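Local coordinates for alpha-L-rhamnosidase (Aspergillus terreus, PDB 6GSZ), which probably hydrolyses terminal non-reducing alpha-L-rhamnose residues in alpha-L-rhamnosides, and carries N-linked glycans and bound calcium, at residues 594-599 with 655-660; 661-666 with 707-712. All coordinates share one frame; numbering follows the deposited sequence.

Contact 1 of 2, residues 594-599 with 655-660; sequences ATTNKY and TQTGLA. With NAG (2-acetamido-2-deoxy-beta-D-glucopyranose), chain E.
Two threonine torsions aim the hydroxyls at each other: in Thr596 OG1 stands opposite the carbonyl carbon (chi1 -49°), while in Thr655 it sits between backbone N and carbonyl carbon (chi1 61°), over the start of helix 656-664. Thr655 OG1 donates to Thr596 OG1 at 2.7 Å, the side chains meeting at a slant. Thr655 OG1 also accepts from Gly658 N at 2.9 Å, which makes Thr655 the N-cap. Gly658, having no side chain, keeps the approach to its N-H clear, and its CA packs 3.8 Å from Thr596 CG2. The methyl Thr655 CG2 lies 3.6 Å from Thr595 O. Hydroxyls of Thr595 and Thr657 turn to Asp583 and Asp580 respectively, tying the contact to the neighbouring loop.

The other strip starts a helix as well. Asn597, a short carbonyl-bearing side chain well suited to an N-cap, takes Tyr599 N on OD1 at 2.8 Å, the donor tilted 37° above the amide plane; Leu600 N shares this oxygen. A glycan GlcNAc lays its acetamide methyl C8 3.4 Å from Thr595 O.

Since the hydroxyl of Thr655 both gives its proton to the buried Thr596 and caps a helix, two helix starts are linked through one polar group whose donor and acceptor roles are both used.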
loop_
_atom_site.group_PDB
_atom_site.type_symbol
_atom_site.label_atom_id
_atom_site.label_comp_id
_atom_site.label_asym_id
_atom_site.label_seq_id
_atom_site.Cartn_x
_atom_site.Cartn_y
_atom_site.Cartn_z
ATOM N N ALA A 594 11.903 25.888 2.794
ATOM C CA ALA A 594 11.617 25.894 1.363
ATOM C C ALA A 594 11.690 27.310 0.808
ATOM O O ALA A 594 11.623 28.322 1.531
ATOM C CB ALA A 594 10.264 25.297 1.085
ATOM N N THR A 595 11.708 27.349 -0.528
ATOM C CA THR A 595 11.702 28.621 -1.267
ATOM C C THR A 595 10.289 29.199 -1.431
ATOM O O THR A 595 10.132 30.323 -1.937
ATOM C CB THR A 595 12.384 28.495 -2.639
ATOM O OG1 THR A 595 11.639 27.566 -3.427
ATOM C CG2 THR A 595 13.837 28.070 -2.543
ATOM N N THR A 596 9.272 28.432 -1.072
ATOM C CA THR A 596 7.882 28.871 -1.129
ATOM C C THR A 596 7.337 29.015 0.294
ATOM O O THR A 596 7.522 28.112 1.112
ATOM C CB THR A 596 7.006 27.866 -1.898
ATOM O OG1 THR A 596 7.646 27.551 -3.140
ATOM C CG2 THR A 596 5.620 28.408 -2.180
ATOM N N ASN A 597 6.680 30.126 0.585
ATOM C CA ASN A 597 6.107 30.414 1.899
ATOM C C ASN A 597 5.179 29.267 2.342
ATOM O O ASN A 597 4.312 28.799 1.583
ATOM C CB ASN A 597 5.393 31.760 1.895
ATOM C CG ASN A 597 4.792 32.123 3.223
ATOM O OD1 ASN A 597 3.726 31.623 3.594
ATOM N ND2 ASN A 597 5.514 32.951 3.960
ATOM N N LYS A 598 5.353 28.829 3.598
ATOM C CA LYS A 598 4.625 27.681 4.130
ATOM C C LYS A 598 3.118 27.930 4.181
ATOM O O LYS A 598 2.345 26.968 4.074
ATOM C CB LYS A 598 5.139 27.306 5.535
ATOM C CG LYS A 598 6.538 26.755 5.551
ATOM C CD LYS A 598 7.032 26.489 6.955
ATOM C CE LYS A 598 8.322 25.713 6.931
ATOM N NZ LYS A 598 8.536 24.973 8.184
ATOM N N TYR A 599 2.710 29.185 4.381
ATOM C CA TYR A 599 1.288 29.548 4.493
ATOM C C TYR A 599 0.660 29.737 3.108
ATOM O O TYR A 599 -0.542 29.448 2.967
ATOM C CB TYR A 599 1.103 30.745 5.451
ATOM C CG TYR A 599 1.682 30.423 6.800
ATOM C CD1 TYR A 599 1.128 29.446 7.613
ATOM C CD2 TYR A 599 2.859 31.008 7.205
ATOM C CE1 TYR A 599 1.719 29.070 8.810
ATOM C CE2 TYR A 599 3.448 30.660 8.410
ATOM C CZ TYR A 599 2.889 29.675 9.197
ATOM O OH TYR A 599 3.512 29.305 10.355
ATOM N N THR A 655 8.010 30.600 -7.746
ATOM C CA THR A 655 8.717 29.341 -7.685
ATOM C C THR A 655 7.864 28.271 -8.357
ATOM O O THR A 655 6.684 28.492 -8.662
ATOM C CB THR A 655 8.958 28.937 -6.232
ATOM O OG1 THR A 655 7.686 28.789 -5.573
ATOM C CG2 THR A 655 9.811 29.954 -5.499
ATOM N N GLN A 656 8.467 27.125 -8.644
ATOM C CA GLN A 656 7.730 26.059 -9.270
ATOM C C GLN A 656 6.488 25.724 -8.439
ATOM O O GLN A 656 5.398 25.594 -8.995
ATOM C CB GLN A 656 8.622 24.859 -9.540
ATOM C CG GLN A 656 9.648 25.124 -10.624
ATOM C CD GLN A 656 10.451 23.899 -10.982
ATOM O OE1 GLN A 656 9.988 22.759 -10.834
ATOM N NE2 GLN A 656 11.681 24.143 -11.434
ATOM N N THR A 657 6.654 25.511 -7.124
ATOM C CA THR A 657 5.486 25.186 -6.293
ATOM C C THR A 657 4.535 26.388 -6.142
ATOM O O THR A 657 3.299 26.220 -6.166
ATOM C CB THR A 657 5.928 24.659 -4.928
ATOM O OG1 THR A 657 6.610 23.433 -5.174
ATOM C CG2 THR A 657 4.784 24.445 -3.970
ATOM N N GLY A 658 5.098 27.580 -5.948
ATOM C CA GLY A 658 4.295 28.771 -5.740
ATOM C C GLY A 658 3.370 29.123 -6.908
ATOM O O GLY A 658 2.267 29.647 -6.665
ATOM N N LEU A 659 3.798 28.774 -8.126
ATOM C CA LEU A 659 2.960 28.921 -9.302
ATOM C C LEU A 659 2.094 27.674 -9.519
ATOM O O LEU A 659 0.945 27.770 -9.909
ATOM C CB LEU A 659 3.844 29.192 -10.513
ATOM C CG LEU A 659 4.378 30.618 -10.578
ATOM C CD1 LEU A 659 5.653 30.650 -11.378
ATOM C CD2 LEU A 659 3.337 31.564 -11.140
ATOM N N ALA A 660 2.663 26.473 -9.374
ATOM C CA ALA A 660 1.924 25.256 -9.759
ATOM C C ALA A 660 0.646 25.109 -8.920
ATOM O O ALA A 660 -0.415 24.715 -9.417
ATOM C CB ALA A 660 2.786 24.033 -9.633
HETATM C C1 NAG E . 7.808 34.508 -0.299
HETATM C C2 NAG E . 9.151 34.985 0.177
HETATM C C3 NAG E . 9.039 35.683 1.538
HETATM C C4 NAG E . 7.926 36.724 1.609
HETATM C C5 NAG E . 6.613 36.066 1.136
HETATM C C6 NAG E . 5.384 36.977 1.185
HETATM C C7 NAG E . 9.779 32.744 1.099
HETATM C C8 NAG E . 10.805 31.676 1.084
HETATM N N2 NAG E . 10.015 33.813 0.266
HETATM O O3 NAG E . 10.293 36.243 1.811
HETATM O O4 NAG E . 7.687 36.996 2.989
HETATM O O5 NAG E . 6.821 35.547 -0.172
HETATM O O6 NAG E . 5.636 38.132 0.381
HETATM O O7 NAG E . 8.808 32.577 1.862
#

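Contact 2 of 2, residues 661-666 with 707-712; sequences LPLYFD and SKYGES. With CA (calcium ion), chain Q; MAN (alpha-D-mannopyranose), chain C.
The Tyr664 ring has water 2 over the centre of one face, 3.5 Å above its plane, and Phe665 CE1 at its edge, while Lys708 CD approaches it obliquely. The Tyr709 ring, modelled in two conformations of which one is described, meets water 1 in plane at its edge and takes Leu663 CD2 obliquely, CE2 to CD2 4.0 Å. The hydroxyl of Tyr664 turns to Arg479.

Lys708 carries the contact. With CG opposite its backbone N (chi1 174°) and the chain extended beyond, it reaches from the end of helix 699-708 to the end of helix 656-664. There Lys708 NZ forms a salt bridge with Asp666, 2.8 Å to OD1. Its hydrogen-bond geometry is weak, both to the carboxylate and to Tyr664 O. The last carbonyls of a helix lack some of the donors of a continuing helix, and a lysine can supply one; water 2 also donates to Tyr664 O. The cation-pi approach to the Tyr664 ring is long and at most weakly attractive. Water 1 bridges Leu663 O and Asp666 OD1.

Asp666 ends its helix in a Schellman motif with positive phi (61°), and its backbone O binds the calcium ion at 2.3 Å. Two mannose oxygens, O2 and O3, and four waters complete the sphere; one of them, water 3, also donates to Phe665 O.

Thus one residue serves both sides: its carboxylate pairs with Lys708, which probably favours the charged form of each, while its carbonyl, through the calcium ion, holds a mannose of the attached glycan against the protein surface.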
loop_
_atom_site.group_PDB
_atom_site.type_symbol
_atom_site.label_atom_id
_atom_site.label_comp_id
_atom_site.label_asym_id
_atom_site.label_seq_id
_atom_site.Cartn_x
_atom_site.Cartn_y
_atom_site.Cartn_z
ATOM N N LEU A 661 0.726 25.386 -7.616
ATOM C CA LEU A 661 -0.468 25.175 -6.770
ATOM C C LEU A 661 -1.657 26.044 -7.174
ATOM O O LEU A 661 -2.755 25.484 -7.372
ATOM C CB LEU A 661 -0.122 25.300 -5.287
ATOM C CG LEU A 661 0.920 24.331 -4.758
ATOM C CD1 LEU A 661 1.145 24.544 -3.273
ATOM C CD2 LEU A 661 0.520 22.886 -5.038
ATOM N N PRO A 662 -1.531 27.390 -7.263
ATOM C CA PRO A 662 -2.693 28.157 -7.696
ATOM C C PRO A 662 -3.137 27.859 -9.143
ATOM O O PRO A 662 -4.302 27.995 -9.429
ATOM C CB PRO A 662 -2.244 29.606 -7.481
ATOM C CG PRO A 662 -0.741 29.536 -7.620
ATOM C CD PRO A 662 -0.372 28.247 -6.928
ATOM N N LEU A 663 -2.230 27.401 -10.007
ATOM C CA LEU A 663 -2.620 26.975 -11.333
ATOM C C LEU A 663 -3.466 25.703 -11.269
ATOM O O LEU A 663 -4.538 25.624 -11.870
ATOM C CB LEU A 663 -1.385 26.771 -12.209
ATOM C CG LEU A 663 -0.706 28.068 -12.664
ATOM C CD1 LEU A 663 0.645 27.761 -13.302
ATOM C CD2 LEU A 663 -1.597 28.834 -13.626
ATOM N N TYR A 664 -3.016 24.688 -10.531
ATOM C CA TYR A 664 -3.757 23.426 -10.518
ATOM C C TYR A 664 -5.083 23.580 -9.760
ATOM O O TYR A 664 -6.099 22.932 -10.107
ATOM C CB TYR A 664 -2.921 22.318 -9.870
ATOM C CG TYR A 664 -3.445 20.952 -10.179
ATOM C CD1 TYR A 664 -3.330 20.433 -11.448
ATOM C CD2 TYR A 664 -4.128 20.219 -9.225
ATOM C CE1 TYR A 664 -3.871 19.201 -11.764
ATOM C CE2 TYR A 664 -4.674 18.983 -9.521
ATOM C CZ TYR A 664 -4.521 18.466 -10.798
ATOM O OH TYR A 664 -5.056 17.276 -11.159
ATOM N N PHE A 665 -5.071 24.405 -8.697
ATOM C CA PHE A 665 -6.231 24.591 -7.839
ATOM C C PHE A 665 -7.169 25.713 -8.330
ATOM O O PHE A 665 -8.193 25.977 -7.696
ATOM C CB PHE A 665 -5.796 24.825 -6.388
ATOM C CG PHE A 665 -5.015 23.700 -5.725
ATOM C CD1 PHE A 665 -5.099 22.378 -6.132
ATOM C CD2 PHE A 665 -4.174 24.007 -4.680
ATOM C CE1 PHE A 665 -4.376 21.381 -5.489
ATOM C CE2 PHE A 665 -3.432 23.027 -4.048
ATOM C CZ PHE A 665 -3.535 21.723 -4.462
ATOM N N ASP A 666 -6.809 26.357 -9.448
ATOM C CA ASP A 666 -7.662 27.361 -10.148
ATOM C C ASP A 666 -7.964 28.550 -9.216
ATOM O O ASP A 666 -9.117 28.945 -9.007
ATOM C CB ASP A 666 -8.938 26.720 -10.707
ATOM C CG ASP A 666 -8.710 25.692 -11.790
ATOM O OD1 ASP A 666 -7.966 25.998 -12.750
ATOM O OD2 ASP A 666 -9.319 24.609 -11.703
ATOM N N SER A 707 0.561 20.127 -18.143
ATOM C CA SER A 707 -0.301 19.564 -19.189
ATOM C C SER A 707 -1.670 20.259 -19.212
ATOM O O SER A 707 -2.226 20.482 -20.288
ATOM C CB SER A 707 -0.453 18.068 -19.014
ATOM O OG SER A 707 0.797 17.425 -19.218
ATOM N N LYS A 708 -2.220 20.645 -18.064
ATOM C CA LYS A 708 -3.511 21.335 -17.963
ATOM C C LYS A 708 -3.478 22.615 -18.812
ATOM O O LYS A 708 -4.509 22.984 -19.407
ATOM C CB LYS A 708 -3.794 21.675 -16.494
ATOM C CG LYS A 708 -5.028 22.526 -16.219
ATOM C CD LYS A 708 -5.261 22.700 -14.734
ATOM C CE LYS A 708 -6.479 23.543 -14.406
ATOM N NZ LYS A 708 -6.854 23.389 -12.983
ATOM N N TYR A 709 -2.299 23.241 -18.928
ATOM C CA TYR A 709 -2.111 24.516 -19.661
ATOM C C TYR A 709 -1.409 24.330 -21.001
ATOM O O TYR A 709 -0.934 25.323 -21.617
ATOM C CB TYR A 709 -1.371 25.512 -18.768
ATOM C CG TYR A 709 -2.387 26.183 -17.906
ATOM C CD1 TYR A 709 -3.173 27.192 -18.426
ATOM C CD2 TYR A 709 -2.688 25.691 -16.655
ATOM C CE1 TYR A 709 -4.178 27.775 -17.678
ATOM C CE2 TYR A 709 -3.692 26.253 -15.893
ATOM C CZ TYR A 709 -4.430 27.304 -16.405
ATOM O OH TYR A 709 -5.426 27.826 -15.661
ATOM N N GLY A 710 -1.402 23.086 -21.500
ATOM C CA GLY A 710 -0.890 22.802 -22.846
ATOM C C GLY A 710 0.620 22.812 -22.944
ATOM O O GLY A 710 1.188 22.932 -24.049
ATOM N N GLU A 711 1.284 22.638 -21.788
ATOM C CA GLU A 711 2.734 22.727 -21.739
ATOM C C GLU A 711 3.369 21.357 -21.457
ATOM O O GLU A 711 4.380 21.283 -20.740
ATOM C CB GLU A 711 3.145 23.762 -20.705
ATOM C CG GLU A 711 2.569 25.142 -20.960
ATOM C CD GLU A 711 3.201 25.933 -22.085
ATOM O OE1 GLU A 711 4.266 25.498 -22.608
ATOM O OE2 GLU A 711 2.645 27.019 -22.403
ATOM N N SER A 712 2.807 20.284 -22.028
ATOM C CA SER A 712 3.395 18.965 -21.883
ATOM C C SER A 712 4.847 18.909 -22.378
ATOM O O SER A 712 5.629 18.152 -21.835
ATOM C CB SER A 712 2.556 17.860 -22.520
ATOM O OG SER A 712 1.298 17.720 -21.885
HETATM CA CA CA Q . -11.425 29.042 -8.720
HETATM C C1 MAN C . -13.024 28.582 -12.983
HETATM C C2 MAN C . -13.052 28.855 -11.464
HETATM C C3 MAN C . -12.684 30.358 -11.295
HETATM C C4 MAN C . -11.417 30.760 -12.090
HETATM C C5 MAN C . -11.531 30.335 -13.559
HETATM C C6 MAN C . -10.311 30.713 -14.413
HETATM O O2 MAN C . -12.265 27.905 -10.624
HETATM O O3 MAN C . -12.590 30.688 -9.885
HETATM O O4 MAN C . -11.192 32.184 -12.120
HETATM O O5 MAN C . -11.756 28.926 -13.581
HETATM O O6 MAN C . -9.078 30.339 -13.781
HETATM O O HOH W 1 -5.771 27.672 -13.180
HETATM O O HOH W 2 -6.946 20.979 -12.178
HETATM O O HOH W 3 -10.928 26.856 -8.123
HETATM O O HOH W 4 -13.670 28.080 -8.426
HETATM O O HOH W 5 -12.016 29.628 -6.842
HETATM O O HOH W 6 -10.240 31.522 -8.831
#

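How the contacts relate
Contacts 1 and 2 lie about 15 Å apart between centres, and both fall in the 6-hairpin glycosidase region of the protein. They share helix 656-664: contact 1 joins its first turn to the start of helix 598-619, and contact 2 joins its last turns to the end of helix 699-708. They follow in series along the chain, contact 1 being complete before contact 2 begins, and they touch where Thr657 O packs against Pro662 CD at 4.3 Å. A short helix is thus tied at each end to a different helix of the same mostly helical region, the (alpha/alpha)6 barrel of six-hairpin glycosidases, close to glycan at both.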